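Local coordinates for UDP-N-acetylglucosamine 2-epimerase (Methanocaldococcus jannaschii, PDB 4NES), which probably catalyses the reversible epimerization at C-2 of UDP-N-acetylglucosamine, giving UDP-N-acetylmannosamine, the activated donor of ManNAc residues, at residues 181-192 / 269-280. Numbering follows the deposited sequence.
Sequences IAEKNENVRAFF and VGYLEFLMLEKN. With UDP (uridine-5'-diphosphate), chain C.
Selenomethionine Met276 is the knob of this contact, seated among Ala182, Val188, Arg189 and Phe192. Its chain bends at chi2 and chi3, which directs SE against Glu183 CG and lays CE over one face of the Arg189 guanidinium, while CG meets Val188 CG1 at 3.7 Å. Beside it, Leu272 packs its CB against Ala182 CB and Val188 CG2.

Two phenylalanines supply the aromatic contacts. Glu273 CG lies 3.8 Å from the centroid of the Phe191 ring and 26° off its normal, a CH-pi contact over the face; Leu277 CD1 stands at the ring edge, and Val269 CG1 is 3.6 Å from Phe191 CZ. Phe192 CZ lies 3.6 Å from Asn280 CB, and its CD1 lies near Leu277 CD2.

One water bridges the segments, accepting from Arg189 NH2 and donating to Asn280 OD1. The Asn280 amide is held by ND2 donating to Met276 O at 2.9 Å, opposite in face to the backbone donor Asn280 N. Glu183 OE2 and Lys279 NZ are opposite charges 4.1 Å apart, too far for a salt bridge; Glu183 OE2 in fact touches Lys279 CE.

In the loop leading into helix 271-280, Val269 N donates to UDP O4, and Val269 O accepts from UDP N3 at 2.8 Å; the two bonds together read N3 and O4 of the uracil. On the helix face turned from 186-192, UDP C5 lies 3.4 Å above the Phe274 ring plane, over its centre; an alanine here would probably leave that uracil face without its aromatic support and the base freer to shift. Helices 170-183 and 186-195 thus back, across a -53° crossing of 186-192 with 271-280, the uridine-binding helix of the GT-B fold.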
loop_
_atom_site.group_PDB
_atom_site.type_symbol
_atom_site.label_atom_id
_atom_site.label_comp_id
_atom_site.label_asym_id
_atom_site.label_seq_id
_atom_site.Cartn_x
_atom_site.Cartn_y
_atom_site.Cartn_z
ATOM N N ILE A 181 18.536 31.304 13.715
ATOM C CA ILE A 181 17.811 31.404 14.989
ATOM C C ILE A 181 18.590 30.718 16.111
ATOM O O ILE A 181 18.785 31.282 17.192
ATOM C CB ILE A 181 16.409 30.773 14.912
ATOM C CG1 ILE A 181 15.533 31.512 13.893
ATOM C CG2 ILE A 181 15.743 30.780 16.280
ATOM C CD1 ILE A 181 14.093 31.026 13.846
ATOM N N ALA A 182 19.030 29.492 15.849
ATOM C CA ALA A 182 19.817 28.736 16.812
ATOM C C ALA A 182 21.089 29.492 17.203
ATOM O O ALA A 182 21.388 29.651 18.393
ATOM C CB ALA A 182 20.152 27.367 16.248
ATOM N N GLU A 183 21.820 29.970 16.198
ATOM C CA GLU A 183 23.074 30.681 16.418
ATOM C C GLU A 183 22.905 31.939 17.273
ATOM O O GLU A 183 23.811 32.296 18.035
ATOM C CB GLU A 183 23.708 31.052 15.074
ATOM C CG GLU A 183 24.234 29.882 14.272
ATOM C CD GLU A 183 24.567 30.263 12.840
ATOM O OE1 GLU A 183 24.147 31.353 12.396
ATOM O OE2 GLU A 183 25.242 29.472 12.156
ATOM N N LYS A 184 21.766 32.614 17.150
ATOM C CA LYS A 184 21.571 33.890 17.850
ATOM C C LYS A 184 20.786 33.760 19.149
ATOM O O LYS A 184 20.465 34.764 19.786
ATOM C CB LYS A 184 20.888 34.924 16.949
ATOM C CG LYS A 184 21.635 35.222 15.658
ATOM C CD LYS A 184 23.137 35.298 15.884
ATOM C CE LYS A 184 23.876 35.585 14.588
ATOM N NZ LYS A 184 23.564 36.950 14.076
ATOM N N ASN A 185 20.473 32.535 19.549
ATOM C CA ASN A 185 19.750 32.331 20.793
ATOM C C ASN A 185 20.674 31.946 21.932
ATOM O O ASN A 185 21.399 30.957 21.851
ATOM C CB ASN A 185 18.667 31.264 20.638
ATOM C CG ASN A 185 17.797 31.163 21.872
ATOM O OD1 ASN A 185 18.042 30.341 22.757
ATOM N ND2 ASN A 185 16.794 32.031 21.957
ATOM N N GLU A 186 20.646 32.729 23.007
ATOM C CA GLU A 186 21.571 32.507 24.117
ATOM C C GLU A 186 21.347 31.191 24.847
ATOM O O GLU A 186 22.309 30.531 25.216
ATOM C CB GLU A 186 21.538 33.684 25.099
ATOM C CG GLU A 186 22.663 33.635 26.143
ATOM C CD GLU A 186 22.556 34.738 27.176
ATOM O OE1 GLU A 186 22.431 35.911 26.778
ATOM O OE2 GLU A 186 22.597 34.426 28.385
ATOM N N ASN A 187 20.089 30.800 25.042
ATOM C CA ASN A 187 19.797 29.513 25.664
ATOM C C ASN A 187 20.338 28.336 24.840
ATOM O O ASN A 187 20.865 27.374 25.400
ATOM C CB ASN A 187 18.288 29.343 25.909
ATOM C CG ASN A 187 17.783 30.164 27.095
ATOM O OD1 ASN A 187 18.540 30.883 27.731
ATOM N ND2 ASN A 187 16.494 30.038 27.400
ATOM N N VAL A 188 20.214 28.411 23.518
ATOM C CA VAL A 188 20.743 27.351 22.655
ATOM C C VAL A 188 22.263 27.281 22.758
ATOM O O VAL A 188 22.838 26.198 22.887
ATOM C CB VAL A 188 20.302 27.539 21.192
ATOM C CG1 VAL A 188 20.908 26.458 20.312
ATOM C CG2 VAL A 188 18.789 27.474 21.099
ATOM N N ARG A 189 22.916 28.439 22.727
ATOM C CA ARG A 189 24.366 28.495 22.870
ATOM C C ARG A 189 24.812 27.928 24.215
ATOM O O ARG A 189 25.817 27.221 24.296
ATOM C CB ARG A 189 24.832 29.946 22.743
ATOM C CG ARG A 189 26.326 30.163 22.905
ATOM C CD ARG A 189 27.005 30.348 21.556
ATOM N NE ARG A 189 27.905 29.246 21.237
ATOM C CZ ARG A 189 28.570 29.131 20.091
ATOM N NH1 ARG A 189 28.435 30.052 19.148
ATOM N NH2 ARG A 189 29.366 28.093 19.886
ATOM N N ALA A 190 24.054 28.227 25.265
ATOM C CA ALA A 190 24.368 27.722 26.599
ATOM C C ALA A 190 24.250 26.198 26.669
ATOM O O ALA A 190 25.099 25.532 27.274
ATOM C CB ALA A 190 23.488 28.402 27.646
ATOM N N PHE A 191 23.219 25.641 26.044
ATOM C CA PHE A 191 23.093 24.195 25.964
ATOM C C PHE A 191 24.315 23.605 25.275
ATOM O O PHE A 191 24.934 22.660 25.777
ATOM C CB PHE A 191 21.849 23.790 25.171
ATOM C CG PHE A 191 21.961 22.414 24.552
ATOM C CD1 PHE A 191 21.649 21.286 25.290
ATOM C CD2 PHE A 191 22.408 22.253 23.242
ATOM C CE1 PHE A 191 21.761 20.019 24.732
ATOM C CE2 PHE A 191 22.541 20.992 22.686
ATOM C CZ PHE A 191 22.214 19.879 23.432
ATOM N N PHE A 192 24.649 24.162 24.112
ATOM C CA PHE A 192 25.763 23.658 23.316
ATOM C C PHE A 192 27.041 23.650 24.139
ATOM O O PHE A 192 27.754 22.651 24.170
ATOM C CB PHE A 192 25.954 24.501 22.053
ATOM C CG PHE A 192 27.139 24.085 21.230
ATOM C CD1 PHE A 192 27.029 23.060 20.302
ATOM C CD2 PHE A 192 28.368 24.706 21.394
ATOM C CE1 PHE A 192 28.128 22.670 19.549
ATOM C CE2 PHE A 192 29.464 24.320 20.646
ATOM C CZ PHE A 192 29.343 23.302 19.719
ATOM N N VAL A 269 17.428 15.907 21.731
ATOM C CA VAL A 269 17.317 17.352 21.951
ATOM C C VAL A 269 16.463 18.024 20.884
ATOM O O VAL A 269 16.114 17.419 19.868
ATOM C CB VAL A 269 18.705 18.029 21.999
ATOM C CG1 VAL A 269 19.542 17.445 23.129
ATOM C CG2 VAL A 269 19.414 17.884 20.652
ATOM N N GLY A 270 16.124 19.291 21.114
ATOM C CA GLY A 270 15.334 20.067 20.170
ATOM C C GLY A 270 16.097 20.344 18.887
ATOM O O GLY A 270 17.313 20.129 18.812
ATOM N N TYR A 271 15.376 20.804 17.870
ATOM C CA TYR A 271 15.971 21.047 16.559
ATOM C C TYR A 271 17.064 22.117 16.586
ATOM O O TYR A 271 18.108 21.967 15.954
ATOM C CB TYR A 271 14.883 21.432 15.564
ATOM C CG TYR A 271 15.322 21.395 14.124
ATOM C CD1 TYR A 271 15.993 20.300 13.615
ATOM C CD2 TYR A 271 15.042 22.461 13.267
ATOM C CE1 TYR A 271 16.385 20.256 12.290
ATOM C CE2 TYR A 271 15.430 22.422 11.935
ATOM C CZ TYR A 271 16.106 21.311 11.461
ATOM O OH TYR A 271 16.496 21.257 10.140
ATOM N N LEU A 272 16.833 23.197 17.322
ATOM C CA LEU A 272 17.818 24.274 17.375
ATOM C C LEU A 272 19.123 23.783 17.992
ATOM O O LEU A 272 20.224 24.051 17.487
ATOM C CB LEU A 272 17.275 25.464 18.169
ATOM C CG LEU A 272 15.990 26.070 17.623
ATOM C CD1 LEU A 272 15.531 27.194 18.548
ATOM C CD2 LEU A 272 16.190 26.592 16.211
ATOM N N GLU A 273 18.985 23.053 19.090
ATOM C CA GLU A 273 20.122 22.459 19.762
ATOM C C GLU A 273 20.848 21.470 18.846
ATOM O O GLU A 273 22.080 21.467 18.764
ATOM C CB GLU A 273 19.649 21.774 21.048
ATOM C CG GLU A 273 19.207 22.755 22.144
ATOM C CD GLU A 273 17.802 23.291 21.949
ATOM O OE1 GLU A 273 17.035 22.742 21.126
ATOM O OE2 GLU A 273 17.458 24.279 22.629
ATOM N N PHE A 274 20.083 20.633 18.148
ATOM C CA PHE A 274 20.707 19.623 17.305
ATOM C C PHE A 274 21.422 20.233 16.103
ATOM O O PHE A 274 22.496 19.767 15.718
ATOM C CB PHE A 274 19.710 18.546 16.869
ATOM C CG PHE A 274 20.382 17.294 16.411
ATOM C CD1 PHE A 274 21.005 16.468 17.330
ATOM C CD2 PHE A 274 20.438 16.965 15.065
ATOM C CE1 PHE A 274 21.661 15.316 16.919
ATOM C CE2 PHE A 274 21.087 15.806 14.654
ATOM C CZ PHE A 274 21.700 14.993 15.588
ATOM N N LEU A 275 20.841 21.273 15.508
ATOM C CA LEU A 275 21.503 21.965 14.405
ATOM C C LEU A 275 22.860 22.499 14.834
ATOM O O LEU A 275 23.828 22.430 14.084
ATOM C CB LEU A 275 20.650 23.131 13.904
ATOM C CG LEU A 275 19.454 22.758 13.036
ATOM C CD1 LEU A 275 18.632 24.016 12.801
ATOM C CD2 LEU A 275 19.901 22.159 11.707
HETATM N N MSE A 276 22.942 23.021 16.053
HETATM C CA MSE A 276 24.222 23.471 16.571
HETATM C C MSE A 276 25.221 22.328 16.733
HETATM O O MSE A 276 26.399 22.469 16.401
HETATM C CB MSE A 276 24.020 24.209 17.895
HETATM C CG MSE A 276 23.410 25.592 17.743
HETATM SE SE MSE A 276 24.514 26.776 16.657
HETATM C CE MSE A 276 26.110 26.792 17.773
ATOM N N LEU A 277 24.755 21.190 17.230
ATOM C CA LEU A 277 25.634 20.036 17.327
ATOM C C LEU A 277 26.107 19.581 15.945
ATOM O O LEU A 277 27.272 19.246 15.767
ATOM C CB LEU A 277 24.944 18.888 18.060
ATOM C CG LEU A 277 24.719 19.114 19.556
ATOM C CD1 LEU A 277 23.837 18.007 20.087
ATOM C CD2 LEU A 277 26.050 19.151 20.313
ATOM N N GLU A 278 25.214 19.572 14.960
ATOM C CA GLU A 278 25.617 19.173 13.614
ATOM C C GLU A 278 26.621 20.150 13.020
ATOM O O GLU A 278 27.666 19.740 12.491
ATOM C CB GLU A 278 24.406 19.097 12.689
ATOM C CG GLU A 278 23.441 17.979 13.008
ATOM C CD GLU A 278 22.217 18.029 12.130
ATOM O OE1 GLU A 278 21.678 19.128 11.915
ATOM O OE2 GLU A 278 21.793 16.967 11.641
ATOM N N LYS A 279 26.297 21.441 13.097
ATOM C CA LYS A 279 27.095 22.458 12.436
ATOM C C LYS A 279 28.535 22.429 12.929
ATOM O O LYS A 279 29.469 22.666 12.163
ATOM C CB LYS A 279 26.495 23.845 12.686
ATOM C CG LYS A 279 27.240 24.971 11.977
ATOM C CD LYS A 279 26.685 26.339 12.335
ATOM C CE LYS A 279 27.443 27.435 11.595
ATOM N NZ LYS A 279 28.853 27.553 12.048
ATOM N N ASN A 280 28.709 22.117 14.206
ATOM C CA ASN A 280 30.023 22.203 14.829
ATOM C C ASN A 280 30.784 20.881 14.941
ATOM O O ASN A 280 31.887 20.839 15.468
ATOM C CB ASN A 280 29.907 22.875 16.199
ATOM C CG ASN A 280 29.556 24.343 16.092
ATOM O OD1 ASN A 280 30.421 25.171 15.810
ATOM N ND2 ASN A 280 28.288 24.678 16.307
HETATM N N1 UDP C . 17.005 15.707 15.333
HETATM C C2 UDP C . 16.769 16.532 16.380
HETATM N N3 UDP C . 17.261 16.225 17.600
HETATM C C4 UDP C . 17.987 15.108 17.828
HETATM C C5 UDP C . 18.250 14.229 16.769
HETATM C C6 UDP C . 17.725 14.562 15.515
HETATM O O2 UDP C . 16.110 17.563 16.226
HETATM O O4 UDP C . 18.463 14.835 19.107
HETATM C "C1'" UDP C . 16.456 15.962 13.990
HETATM C "C2'" UDP C . 17.375 16.107 12.894
HETATM O "O2'" UDP C . 17.933 17.401 12.883
HETATM C "C3'" UDP C . 16.553 15.781 11.721
HETATM C "C4'" UDP C . 15.554 14.855 12.236
HETATM O "O4'" UDP C . 15.714 14.798 13.632
HETATM O "O3'" UDP C . 15.909 16.886 11.150
HETATM C "C5'" UDP C . 15.707 13.462 11.728
HETATM O "O5'" UDP C . 14.807 12.574 12.344
HETATM P PA UDP C . 15.154 11.050 12.606
HETATM O O1A UDP C . 14.534 10.653 13.928
HETATM O O2A UDP C . 16.657 10.871 12.591
HETATM O O3A UDP C . 14.442 10.186 11.495
HETATM P PB UDP C . 14.706 9.914 9.973
HETATM O O1B UDP C . 15.145 11.198 9.284
HETATM O O2B UDP C . 15.733 8.818 9.847
HETATM O O3B UDP C . 13.360 9.444 9.498
HETATM O O HOH W 1 18.467 25.317 24.560
HETATM O O HOH W 2 30.761 27.285 17.803
#